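Local atomic coordinates of ferrous iron transport protein B (Escherichia coli, PDB entry 3I8S), a protein that uses a GTP-driven system to take up ferrous iron, its N-terminal cytosolic domain binding and slowly hydrolysing GTP and probably coupling nucleotide binding to channel opening. Residues Val93-Leu98 with Val117-Leu122; Asn97-Leu102 with Ala254-Val259; Ile9-Ser14 with Gly59-Thr64; Thr105-Glu110 with Asp246-Cys251. All blocks are in the same frame, centred on the assembly; numbering follows the deposited sequence. Where two conformers were deposited one is given.

Contact 1: residues Val93-Leu98 with Val117-Leu122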
loop_
_atom_site.group_PDB
_atom_site.type_symbol
_atom_site.label_atom_id
_atom_site.label_comp_id
_atom_site.label_asym_id
_atom_site.label_seq_id
_atom_site.Cartn_x
_atom_site.Cartn_y
_atom_site.Cartn_z
ATOM N N VAL A 93 -9.113 2.200 -3.035
ATOM C CA VAL A 93 -8.582 3.009 -4.121
ATOM C C VAL A 93 -9.703 3.729 -4.818
ATOM O O VAL A 93 -10.660 3.128 -5.254
ATOM C CB VAL A 93 -7.776 2.136 -5.144
ATOM C CG1 VAL A 93 -7.466 2.935 -6.474
ATOM C CG2 VAL A 93 -6.519 1.577 -4.449
ATOM N N ASP A 94 -9.610 5.048 -4.850
ATOM C CA ASP A 94 -10.549 5.940 -5.550
ATOM C C ASP A 94 -10.400 5.844 -7.093
ATOM O O ASP A 94 -9.469 6.401 -7.640
ATOM C CB ASP A 94 -10.317 7.378 -5.047
ATOM C CG ASP A 94 -11.186 8.434 -5.737
ATOM O OD1 ASP A 94 -12.062 8.090 -6.575
ATOM O OD2 ASP A 94 -11.032 9.675 -5.440
ATOM N N ALA A 95 -11.337 5.162 -7.776
ATOM C CA ALA A 95 -11.327 5.066 -9.252
ATOM C C ALA A 95 -11.271 6.416 -10.006
ATOM O O ALA A 95 -10.790 6.484 -11.144
ATOM C CB ALA A 95 -12.521 4.216 -9.748
ATOM N N SER A 96 -11.755 7.496 -9.384
ATOM C CA SER A 96 -11.831 8.785 -10.039
ATOM C C SER A 96 -10.510 9.550 -9.967
ATOM O O SER A 96 -10.383 10.605 -10.585
ATOM C CB SER A 96 -12.964 9.639 -9.469
ATOM O OG SER A 96 -12.726 10.079 -8.164
ATOM N N ASN A 97 -9.566 8.996 -9.213
ATOM C CA ASN A 97 -8.230 9.543 -8.994
ATOM C C ASN A 97 -7.207 8.411 -8.938
ATOM O O ASN A 97 -6.298 8.382 -8.096
ATOM C CB ASN A 97 -8.194 10.409 -7.725
ATOM C CG ASN A 97 -9.017 11.692 -7.876
ATOM O OD1 ASN A 97 -8.624 12.638 -8.616
ATOM N ND2 ASN A 97 -10.166 11.757 -7.173
ATOM N N LEU A 98 -7.342 7.500 -9.898
ATOM C CA LEU A 98 -6.556 6.284 -9.912
ATOM C C LEU A 98 -5.045 6.495 -9.866
ATOM O O LEU A 98 -4.367 5.866 -9.054
ATOM C CB LEU A 98 -6.929 5.473 -11.159
ATOM C CG LEU A 98 -6.296 4.088 -11.231
ATOM C CD1 LEU A 98 -6.659 3.196 -10.040
ATOM C CD2 LEU A 98 -6.659 3.437 -12.586
ATOM N N VAL A 117 -7.160 -4.960 -3.473
ATOM C CA VAL A 117 -7.625 -3.590 -3.793
ATOM C C VAL A 117 -9.129 -3.549 -3.831
ATOM O O VAL A 117 -9.786 -4.337 -4.573
ATOM C CB VAL A 117 -7.032 -3.040 -5.116
ATOM C CG1 VAL A 117 -7.734 -1.794 -5.592
ATOM C CG2 VAL A 117 -5.539 -2.873 -4.978
ATOM N N ALA A 118 -9.694 -2.613 -3.085
ATOM C CA ALA A 118 -11.124 -2.334 -3.201
ATOM C C ALA A 118 -11.289 -1.027 -3.973
ATOM O O ALA A 118 -10.994 0.053 -3.446
ATOM C CB ALA A 118 -11.783 -2.250 -1.856
ATOM N N LEU A 119 -11.820 -1.157 -5.183
ATOM C CA LEU A 119 -11.994 -0.042 -6.092
ATOM C C LEU A 119 -13.341 0.613 -5.870
ATOM O O LEU A 119 -14.429 0.029 -6.135
ATOM C CB LEU A 119 -11.761 -0.493 -7.543
ATOM C CG LEU A 119 -11.534 0.559 -8.622
ATOM C CD1 LEU A 119 -10.230 1.351 -8.459
ATOM C CD2 LEU A 119 -11.547 -0.091 -10.028
ATOM N N ASN A 120 -13.238 1.860 -5.398
ATOM C CA ASN A 120 -14.351 2.693 -5.000
ATOM C C ASN A 120 -14.622 3.889 -5.932
ATOM O O ASN A 120 -13.855 4.172 -6.837
ATOM C CB ASN A 120 -13.994 3.267 -3.601
ATOM C CG ASN A 120 -15.078 3.111 -2.635
ATOM O OD1 ASN A 120 -16.212 2.767 -2.987
ATOM N ND2 ASN A 120 -14.762 3.350 -1.380
ATOM N N MET A 121 -15.701 4.633 -5.662
ATOM C CA MET A 121 -16.082 5.813 -6.454
ATOM C C MET A 121 -16.236 5.523 -7.943
ATOM O O MET A 121 -15.918 6.346 -8.795
ATOM C CB MET A 121 -15.071 6.954 -6.242
ATOM C CG MET A 121 -14.631 7.160 -4.798
ATOM S SD MET A 121 -15.991 7.592 -3.697
ATOM C CE MET A 121 -15.175 7.852 -2.129
ATOM N N LEU A 122 -16.736 4.323 -8.242
ATOM C CA LEU A 122 -17.008 3.898 -9.602
ATOM C C LEU A 122 -18.035 4.794 -10.324
ATOM O O LEU A 122 -17.941 5.043 -11.522
ATOM C CB LEU A 122 -17.558 2.474 -9.546
ATOM C CG LEU A 122 -16.609 1.465 -8.901
ATOM C CD1 LEU A 122 -17.347 0.114 -8.694
ATOM C CD2 LEU A 122 -15.406 1.331 -9.789
#

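Contact 2: residues Asn97-Leu102 with Ala254-Val259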
loop_
_atom_site.group_PDB
_atom_site.type_symbol
_atom_site.label_atom_id
_atom_site.label_comp_id
_atom_site.label_asym_id
_atom_site.label_seq_id
_atom_site.Cartn_x
_atom_site.Cartn_y
_atom_site.Cartn_z
ATOM N N ASN A 97 -9.566 8.996 -9.213
ATOM C CA ASN A 97 -8.230 9.543 -8.994
ATOM C C ASN A 97 -7.207 8.411 -8.938
ATOM O O ASN A 97 -6.298 8.382 -8.096
ATOM C CB ASN A 97 -8.194 10.409 -7.725
ATOM C CG ASN A 97 -9.017 11.692 -7.876
ATOM O OD1 ASN A 97 -8.624 12.638 -8.616
ATOM N ND2 ASN A 97 -10.166 11.757 -7.173
ATOM N N LEU A 98 -7.342 7.500 -9.898
ATOM C CA LEU A 98 -6.556 6.284 -9.912
ATOM C C LEU A 98 -5.045 6.495 -9.866
ATOM O O LEU A 98 -4.367 5.866 -9.054
ATOM C CB LEU A 98 -6.929 5.473 -11.159
ATOM C CG LEU A 98 -6.296 4.088 -11.231
ATOM C CD1 LEU A 98 -6.659 3.196 -10.040
ATOM C CD2 LEU A 98 -6.659 3.437 -12.586
ATOM N N GLU A 99 -4.522 7.350 -10.749
ATOM C CA GLU A 99 -3.066 7.538 -10.898
ATOM C C GLU A 99 -2.471 8.007 -9.565
ATOM O O GLU A 99 -1.508 7.434 -9.042
ATOM C CB GLU A 99 -2.718 8.479 -12.070
ATOM C CG GLU A 99 -1.201 8.646 -12.302
ATOM C CD GLU A 99 -0.785 8.975 -13.745
ATOM O OE1 GLU A 99 -1.652 9.075 -14.656
ATOM O OE2 GLU A 99 0.432 9.149 -13.964
ATOM N N ARG A 100 -3.132 8.996 -8.966
ATOM C CA ARG A 100 -2.751 9.518 -7.651
ATOM C C ARG A 100 -2.812 8.429 -6.588
ATOM O O ARG A 100 -1.870 8.235 -5.768
ATOM C CB ARG A 100 -3.691 10.665 -7.226
ATOM C CG ARG A 100 -3.392 11.209 -5.804
ATOM C CD ARG A 100 -4.038 12.532 -5.550
ATOM N NE ARG A 100 -3.441 13.241 -4.412
ATOM C CZ ARG A 100 -3.226 14.564 -4.367
ATOM N NH1 ARG A 100 -3.500 15.356 -5.402
ATOM N NH2 ARG A 100 -2.703 15.113 -3.270
ATOM N N ASN A 101 -3.932 7.721 -6.566
ATOM C CA ASN A 101 -4.147 6.716 -5.526
ATOM C C ASN A 101 -3.194 5.525 -5.617
ATOM O O ASN A 101 -2.895 4.877 -4.593
ATOM C CB ASN A 101 -5.589 6.182 -5.534
ATOM C CG ASN A 101 -6.576 7.118 -4.834
ATOM O OD1 ASN A 101 -7.304 6.686 -3.939
ATOM N ND2 ASN A 101 -6.605 8.410 -5.232
ATOM N N LEU A 102 -2.717 5.223 -6.830
ATOM C CA LEU A 102 -1.874 4.064 -7.008
ATOM C C LEU A 102 -0.448 4.230 -6.408
ATOM O O LEU A 102 0.305 3.256 -6.326
ATOM C CB LEU A 102 -1.793 3.661 -8.493
ATOM C CG LEU A 102 -3.007 2.868 -9.025
ATOM C CD1 LEU A 102 -2.803 2.611 -10.568
ATOM C CD2 LEU A 102 -3.216 1.574 -8.248
ATOM N N ALA A 254 2.251 3.978 -16.920
ATOM C CA ALA A 254 2.143 2.891 -17.904
ATOM C C ALA A 254 0.907 2.024 -17.637
ATOM O O ALA A 254 0.198 1.647 -18.563
ATOM C CB ALA A 254 3.454 2.047 -17.868
ATOM N N ILE A 255 0.654 1.720 -16.362
ATOM C CA ILE A 255 -0.560 1.008 -15.910
ATOM C C ILE A 255 -1.821 1.784 -16.278
ATOM O O ILE A 255 -2.738 1.271 -16.917
ATOM C CB ILE A 255 -0.517 0.722 -14.335
ATOM C CG1 ILE A 255 0.615 -0.224 -14.001
ATOM C CG2 ILE A 255 -1.853 0.124 -13.824
ATOM C CD1 ILE A 255 0.817 -0.470 -12.453
ATOM N N CYS A 256 -1.828 3.050 -15.942
ATOM C CA CYS A 256 -2.995 3.837 -16.167
ATOM C C CYS A 256 -3.321 4.045 -17.634
ATOM O O CYS A 256 -4.497 4.140 -17.984
ATOM C CB CYS A 256 -2.899 5.156 -15.445
ATOM S SG CYS A 256 -3.047 4.915 -13.703
ATOM N N ASP A 257 -2.302 4.077 -18.478
ATOM C CA ASP A 257 -2.500 4.178 -19.919
ATOM C C ASP A 257 -3.320 3.013 -20.473
ATOM O O ASP A 257 -4.066 3.200 -21.399
ATOM C CB ASP A 257 -1.176 4.199 -20.682
ATOM C CG ASP A 257 -0.487 5.555 -20.649
ATOM O OD1 ASP A 257 -1.102 6.524 -20.146
ATOM O OD2 ASP A 257 0.682 5.632 -21.131
ATOM N N VAL A 258 -3.146 1.825 -19.905
ATOM C CA VAL A 258 -3.866 0.632 -20.317
ATOM C C VAL A 258 -5.228 0.516 -19.654
ATOM O O VAL A 258 -6.237 0.216 -20.296
ATOM C CB VAL A 258 -3.040 -0.632 -19.971
ATOM C CG1 VAL A 258 -3.834 -1.893 -20.259
ATOM C CG2 VAL A 258 -1.702 -0.642 -20.774
ATOM N N VAL A 259 -5.231 0.754 -18.350
ATOM C CA VAL A 259 -6.347 0.444 -17.468
ATOM C C VAL A 259 -7.486 1.472 -17.459
ATOM O O VAL A 259 -8.640 1.101 -17.267
ATOM C CB VAL A 259 -5.751 0.238 -16.050
ATOM C CG1 VAL A 259 -6.724 0.415 -14.949
ATOM C CG2 VAL A 259 -5.003 -1.138 -16.051
#

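Contact 3: residues Ile9-Ser14 with Gly59-Thr64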
loop_
_atom_site.group_PDB
_atom_site.type_symbol
_atom_site.label_atom_id
_atom_site.label_comp_id
_atom_site.label_asym_id
_atom_site.label_seq_id
_atom_site.Cartn_x
_atom_site.Cartn_y
_atom_site.Cartn_z
ATOM N N ILE A 9 -6.479 0.629 4.445
ATOM C CA ILE A 9 -5.566 1.709 4.130
ATOM C C ILE A 9 -5.936 2.314 2.783
ATOM O O ILE A 9 -6.296 1.586 1.842
ATOM C CB ILE A 9 -4.092 1.241 4.061
ATOM C CG1 ILE A 9 -3.180 2.513 4.067
ATOM C CG2 ILE A 9 -3.932 0.206 2.928
ATOM C CD1 ILE A 9 -1.694 2.300 4.349
ATOM N N GLY A 10 -5.844 3.632 2.730
ATOM C CA GLY A 10 -6.080 4.358 1.520
ATOM C C GLY A 10 -5.760 5.812 1.679
ATOM O O GLY A 10 -5.400 6.269 2.753
ATOM N N ASN A 11 -5.975 6.564 0.611
ATOM C CA ASN A 11 -5.764 7.980 0.630
ATOM C C ASN A 11 -6.897 8.662 1.439
ATOM O O ASN A 11 -7.936 8.067 1.688
ATOM C CB ASN A 11 -5.771 8.556 -0.793
ATOM C CG ASN A 11 -4.450 8.259 -1.586
ATOM O OD1 ASN A 11 -3.857 7.171 -1.538
ATOM N ND2 ASN A 11 -4.028 9.232 -2.293
ATOM N N PRO A 12 -6.686 9.922 1.808
ATOM C CA PRO A 12 -7.752 10.693 2.473
ATOM C C PRO A 12 -8.984 10.756 1.612
ATOM O O PRO A 12 -8.866 10.887 0.393
ATOM C CB PRO A 12 -7.133 12.060 2.639
ATOM C CG PRO A 12 -5.699 11.798 2.729
ATOM C CD PRO A 12 -5.456 10.713 1.694
ATOM N N ASN A 13 -10.169 10.685 2.213
ATOM C CA ASN A 13 -11.424 10.832 1.432
ATOM C C ASN A 13 -11.525 9.892 0.207
ATOM O O ASN A 13 -11.932 10.293 -0.883
ATOM C CB ASN A 13 -11.680 12.265 1.011
ATOM C CG ASN A 13 -13.102 12.473 0.625
ATOM O OD1 ASN A 13 -13.996 11.872 1.249
ATOM N ND2 ASN A 13 -13.349 13.266 -0.418
ATOM N N SER A 14 -11.108 8.662 0.423
ATOM C CA SER A 14 -11.095 7.609 -0.610
ATOM C C SER A 14 -12.271 6.658 -0.501
ATOM O O SER A 14 -12.379 5.723 -1.305
ATOM C CB SER A 14 -9.794 6.826 -0.580
ATOM O OG SER A 14 -9.599 6.139 0.644
ATOM N N GLY A 59 -5.706 7.981 6.850
ATOM C CA GLY A 59 -5.573 8.202 5.410
ATOM C C GLY A 59 -4.207 8.760 5.100
ATOM O O GLY A 59 -3.691 9.592 5.838
ATOM N N THR A 60 -3.627 8.311 3.981
ATOM C CA THR A 60 -2.301 8.714 3.586
ATOM C C THR A 60 -2.084 8.558 2.059
ATOM O O THR A 60 -2.668 7.675 1.452
ATOM C CB THR A 60 -1.186 7.936 4.379
ATOM O OG1 THR A 60 0.069 8.579 4.166
ATOM C CG2 THR A 60 -1.087 6.444 3.989
ATOM N N TYR A 61 -1.250 9.444 1.506
ATOM C CA TYR A 61 -0.864 9.402 0.097
ATOM C C TYR A 61 0.259 8.367 -0.131
ATOM O O TYR A 61 0.368 7.790 -1.202
ATOM C CB TYR A 61 -0.420 10.796 -0.384
ATOM C CG TYR A 61 0.189 10.744 -1.756
ATOM C CD1 TYR A 61 -0.590 10.505 -2.882
ATOM C CD2 TYR A 61 1.568 10.947 -1.936
ATOM C CE1 TYR A 61 -0.010 10.425 -4.155
ATOM C CE2 TYR A 61 2.141 10.848 -3.184
ATOM C CZ TYR A 61 1.363 10.635 -4.284
ATOM O OH TYR A 61 1.986 10.545 -5.512
ATOM N N SER A 62 1.078 8.135 0.905
ATOM C CA SER A 62 2.231 7.269 0.808
ATOM C C SER A 62 2.655 6.757 2.187
ATOM O O SER A 62 2.071 7.139 3.191
ATOM C CB SER A 62 3.411 7.995 0.149
ATOM O OG SER A 62 4.117 8.808 1.062
ATOM N N LEU A 63 3.685 5.924 2.189
ATOM C CA LEU A 63 4.302 5.429 3.407
ATOM C C LEU A 63 5.648 6.123 3.640
ATOM O O LEU A 63 6.410 5.733 4.544
ATOM C CB LEU A 63 4.495 3.913 3.301
ATOM C CG LEU A 63 3.204 3.086 3.194
ATOM C CD1 LEU A 63 3.474 1.599 3.235
ATOM C CD2 LEU A 63 2.160 3.448 4.204
ATOM N N THR A 64 5.921 7.183 2.884
ATOM C CA THR A 64 7.220 7.824 2.866
ATOM C C THR A 64 7.286 9.033 3.780
ATOM O O THR A 64 6.357 9.846 3.800
ATOM C CB THR A 64 7.569 8.264 1.422
ATOM O OG1 THR A 64 7.666 7.094 0.605
ATOM C CG2 THR A 64 8.859 9.053 1.415
#

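Contact 4: residues Thr105-Glu110 with Asp246-Cys251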
loop_
_atom_site.group_PDB
_atom_site.type_symbol
_atom_site.label_atom_id
_atom_site.label_comp_id
_atom_site.label_asym_id
_atom_site.label_seq_id
_atom_site.Cartn_x
_atom_site.Cartn_y
_atom_site.Cartn_z
ATOM N N THR A 105 -0.656 2.236 -3.281
ATOM C CA THR A 105 -0.775 0.856 -3.674
ATOM C C THR A 105 0.577 0.216 -4.048
ATOM O O THR A 105 0.914 -0.884 -3.570
ATOM C CB THR A 105 -1.758 0.714 -4.852
ATOM O OG1 THR A 105 -2.933 1.532 -4.652
ATOM C CG2 THR A 105 -2.128 -0.756 -5.001
ATOM N N LEU A 106 1.329 0.889 -4.891
ATOM C CA LEU A 106 2.631 0.371 -5.317
ATOM C C LEU A 106 3.560 0.204 -4.139
ATOM O O LEU A 106 4.312 -0.735 -4.098
ATOM C CB LEU A 106 3.272 1.177 -6.417
ATOM C CG LEU A 106 3.017 0.584 -7.823
ATOM C CD1 LEU A 106 1.565 0.361 -8.098
ATOM C CD2 LEU A 106 3.693 1.472 -8.925
ATOM N N GLN A 107 3.524 1.126 -3.169
ATOM C CA GLN A 107 4.361 0.980 -1.978
ATOM C C GLN A 107 4.003 -0.282 -1.210
ATOM O O GLN A 107 4.894 -1.004 -0.770
ATOM C CB GLN A 107 4.264 2.208 -1.059
ATOM C CG GLN A 107 4.740 3.504 -1.708
ATOM C CD GLN A 107 5.782 4.273 -0.868
ATOM O OE1 GLN A 107 5.436 5.047 0.040
ATOM N NE2 GLN A 107 7.059 4.050 -1.171
ATOM N N LEU A 108 2.713 -0.543 -1.033
ATOM C CA LEU A 108 2.229 -1.736 -0.323
ATOM C C LEU A 108 2.679 -2.994 -1.036
ATOM O O LEU A 108 3.169 -3.913 -0.403
ATOM C CB LEU A 108 0.711 -1.782 -0.206
ATOM C CG LEU A 108 0.088 -0.589 0.474
ATOM C CD1 LEU A 108 -1.379 -0.751 0.343
ATOM C CD2 LEU A 108 0.573 -0.553 1.912
ATOM N N LEU A 109 2.560 -2.997 -2.357
ATOM C CA LEU A 109 2.920 -4.173 -3.163
ATOM C C LEU A 109 4.437 -4.434 -3.127
ATOM O O LEU A 109 4.883 -5.584 -3.088
ATOM C CB LEU A 109 2.416 -3.941 -4.607
ATOM C CG LEU A 109 0.888 -3.924 -4.748
ATOM C CD1 LEU A 109 0.472 -3.508 -6.178
ATOM C CD2 LEU A 109 0.316 -5.260 -4.361
ATOM N N GLU A 110 5.221 -3.370 -3.135
ATOM C CA GLU A 110 6.673 -3.492 -3.032
ATOM C C GLU A 110 7.141 -4.062 -1.682
ATOM O O GLU A 110 8.179 -4.738 -1.614
ATOM C CB GLU A 110 7.355 -2.165 -3.284
ATOM C CG GLU A 110 7.309 -1.708 -4.686
ATOM C CD GLU A 110 8.355 -0.665 -4.957
ATOM O OE1 GLU A 110 8.308 0.439 -4.347
ATOM O OE2 GLU A 110 9.247 -0.970 -5.743
ATOM N N ASP A 246 10.916 8.744 -10.027
ATOM C CA ASP A 246 10.538 8.775 -11.437
ATOM C C ASP A 246 10.185 7.347 -11.910
ATOM O O ASP A 246 9.213 7.160 -12.632
ATOM C CB ASP A 246 11.655 9.405 -12.305
ATOM C CG ASP A 246 11.608 10.955 -12.327
ATOM O OD1 ASP A 246 10.560 11.552 -11.985
ATOM O OD2 ASP A 246 12.621 11.594 -12.718
ATOM N N ALA A 247 10.954 6.349 -11.465
ATOM C CA ALA A 247 10.644 4.937 -11.785
ATOM C C ALA A 247 9.206 4.606 -11.334
ATOM O O ALA A 247 8.438 3.990 -12.066
ATOM C CB ALA A 247 11.642 3.973 -11.137
ATOM N N ARG A 248 8.848 5.043 -10.127
ATOM C CA ARG A 248 7.496 4.786 -9.594
ATOM C C ARG A 248 6.423 5.435 -10.421
ATOM O O ARG A 248 5.478 4.774 -10.843
ATOM C CB ARG A 248 7.389 5.214 -8.123
ATOM C CG ARG A 248 8.234 4.356 -7.244
ATOM C CD ARG A 248 8.421 4.947 -5.834
ATOM N NE ARG A 248 9.303 4.101 -5.056
ATOM C CZ ARG A 248 9.773 4.440 -3.855
ATOM N NH1 ARG A 248 9.440 5.604 -3.325
ATOM N NH2 ARG A 248 10.565 3.616 -3.200
ATOM N N TYR A 249 6.584 6.716 -10.717
ATOM C CA TYR A 249 5.593 7.399 -11.517
ATOM C C TYR A 249 5.506 6.835 -12.949
ATOM O O TYR A 249 4.412 6.729 -13.518
ATOM C CB TYR A 249 5.835 8.899 -11.443
ATOM C CG TYR A 249 5.475 9.469 -10.040
ATOM C CD1 TYR A 249 4.156 9.477 -9.588
ATOM C CD2 TYR A 249 6.447 9.960 -9.177
ATOM C CE1 TYR A 249 3.802 10.003 -8.322
ATOM C CE2 TYR A 249 6.111 10.497 -7.911
ATOM C CZ TYR A 249 4.780 10.519 -7.481
ATOM O OH TYR A 249 4.441 11.033 -6.211
ATOM N N GLN A 250 6.642 6.445 -13.529
ATOM C CA GLN A 250 6.649 5.837 -14.870
ATOM C C GLN A 250 5.785 4.581 -14.872
ATOM O O GLN A 250 4.976 4.327 -15.782
ATOM C CB GLN A 250 8.064 5.426 -15.303
ATOM C CG GLN A 250 8.095 4.853 -16.740
ATOM C CD GLN A 250 9.372 4.081 -17.085
ATOM O OE1 GLN A 250 9.716 3.925 -18.259
ATOM N NE2 GLN A 250 10.041 3.566 -16.077
ATOM N N CYS A 251 5.990 3.762 -13.853
ATOM C CA CYS A 251 5.277 2.520 -13.696
ATOM C C CYS A 251 3.754 2.744 -13.646
ATOM O O CYS A 251 2.964 2.100 -14.375
ATOM C CB CYS A 251 5.750 1.829 -12.429
ATOM S SG CYS A 251 4.819 0.346 -12.085
#

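Contact 1: residues Val93-Leu98 with Val117-Leu122
Val93 pairs with Leu119, and Asp94 with Asn120, where the parallel strands 88-94 and 115-120 end. The main-chain ladder brackets Val93: its N donates to Ala118 O at 2.9 Å, and its O accepts from Asn120 N in a nearly straight bond (174°). Ala95 N then extends the pairing beyond the strand end by bonding to Asn120 O at 2.9 Å. Val93 buries the most surface. Its two branches share the work, Val93 CG1, anti to the backbone N (chi1 168°), meeting Leu119 CD1 and Val93 CG2 meeting Val117 CG1, both at 3.8 Å. A beta-branched residue thus fills the sheet face beneath helix 98-111 without a long side chain. Ala95 points its methyl at the other segment, and Ala95 CB lies 3.2 Å from Asn120 O and 3.9 Å from Leu119 CD1, a fit that suits a residue with a single carbon. Met121 crosses Asp94 at about a right angle, its backbone setting Met121 CB 3.2 Å from Asp94 OD1. That carboxylate is held from its own side: Asp94 OD1 accepts from Ser96 N, making an Asx turn, and from Ser96 OG at 2.6 Å, while OD2 takes Asn97 ND2. Asn120 to Leu122 belong to the GTP-binding N-x-x-D motif, the G4 element that reads guanine in this superfamily. Two nearly straight backbone bonds out of three, an apolar face and a carboxylate occupied at both oxygens are consistent with an ordered loop in this nucleotide-free crystal.

Contact 2: residues Asn97-Leu102 with Ala254-Val259
Cys256 is the bump of this interface: its sulfur enters a shallow hollow on helix 98-111 walled by Leu98, Glu99 and Leu102. Cys256 SG lies 3.8 Å from Glu99 CA on the floor, 3.9 Å from Leu102 CD1 on one wall and 4.1 Å from Leu98 CD2 on another. With SG anti to its own carbonyl carbon (chi1 -71°), the cysteine sends one compact, polarisable atom down to the neighbouring backbone, a small sulfur fitting against Glu99 CA. Two smaller fits flank it. Leu98 swings CD2 against Val259 CG1 at 3.8 Å, the two side chains crossing at about a right angle, and Leu102 turns CD1 toward Ile255 CG2 at 4.2 Å. Branched residues suit these flanks because each offers a methyl to the partner helix while its other branch is directed elsewhere. Glu99 is exposed at the margin of the contact, its aliphatic CB against the sulfur. Beyond the pair, Leu137 of helix 134-141 packs on both Ile255 and Val259. The short helical segments run 142° apart, with axes 10.3 Å from each other at closest approach. This is an apolar, roughly antiparallel helix packing that lays the last helix of the FeoB helical domain against a helix of the P-loop GTPase fold.

Contact 3: residues Ile9-Ser14 with Gly59-Thr64
Gly10 O receives Thr60 N at 3.0 Å where the two segments meet, their end-to-end directions 116° apart. Two CA-H...O contacts accompany this bond: Gly59 CA lies 3.3 Å from Gly10 O, and Asn11 CA lies 3.2 Å from Thr60 O. Both glycines suit the tight backbone: a methyl on Gly10 would run into Ser14 OG, and one on Gly59 would press on Pro12 CA. From Asn11 to Ser14 the chain makes a type II turn, in which Ser14 OG donates to Asn11 O at 2.8 Å. Residues Gly10 to Ser14 open the GTP-binding P-loop, and Gly59 is the predicted glycine of the D-x-x-G motif, so the contact sets the phosphate loop beside the start of the switch II region of this GTPase fold. Among the side chains, Asn11 lies alongside Tyr61. With CG anti to the carbonyl carbon (chi1 -76°), Asn11 ND2 reaches the ring edge, 3.7 Å from Tyr61 CD1, amide and ring planes 81° apart. Cutting Asn11 back to an alanine would probably lose this edge contact and open a gap beside Tyr61 CD1. The ring also meets Tyr103 nearly parallel, and Tyr61 OH is hydrogen-bonded to Tyr249 OH. Deeper in, Ile9 stretches CD1 to within 4.0 Å of Leu63 CD2; Ile9 lies on Ala77 and Ile81 of helix 72-83, Leu63 on Leu111 of helix 98-111.

Contact 4: residues Thr105-Glu110 with Asp246-Cys251
Leu106 and Arg248 are the closest backbone neighbours where the two helical segments cross at 109°, their axes 11.6 Å apart. The first belongs to helix 98-111 of the G domain's P-loop GTPase fold and the second to helix 240-259 of the helical domain, so this is a domain-domain packing. Long side chains bridge much of this interval. Arg248 does so with a chain extended from CG to NE. In the conformer given, Gln107, bent at chi2 (-128°), holds NE2 over one face of the guanidinium, 3.6 Å from Arg248 NH1, while donating to Gln207 OE1; its OE1 accepts from Leu63 N. Glu110 adds charge alone: Glu110 OE1 stands 3.9 Å from Arg248 NE in a long salt bridge, well out of the guanidinium plane, and no N-H points at it. The arginine's N-H groups serve other partners, among them Tyr177 OH at NE, Gln207 OE1 at NH2 and Glu210 at NH1. Tyr177 OH also bonds to Glu110 OE2. Replacing Arg248 by a leucine would probably leave Glu110 and Glu210 without their positive partner and Gln107 without its flat neighbour. The apolar end of the interface is compact, Leu106 CD2 lying 3.5 Å from Cys251 SG.

In the fold
From the N terminus, contact 3 comes first, closing the chain from strand 4-10 round to the loop after strand 51-56 before any other contact opens. Contact 1 opens on strand 88-94 and closes on strand 115-120, completing a beta-alpha-beta unit whose helix 98-111 carries the first segments of contacts 2 and 4. Contact 2 starts at residues shared with contact 1, and the loop it closes encloses contact 4, because helix 240-259 runs back along helix 98-111. Contact 4 crosses contact 1, since residues 105-110 lie between the segments of contact 1 and their partners come after it. Contacts 1 and 3 build neighbouring parts of the nucleotide site, whereas contacts 2 and 4 fasten the helical domain to the G domain; Leu63 N to Gln107 OE1 links contacts 3 and 4.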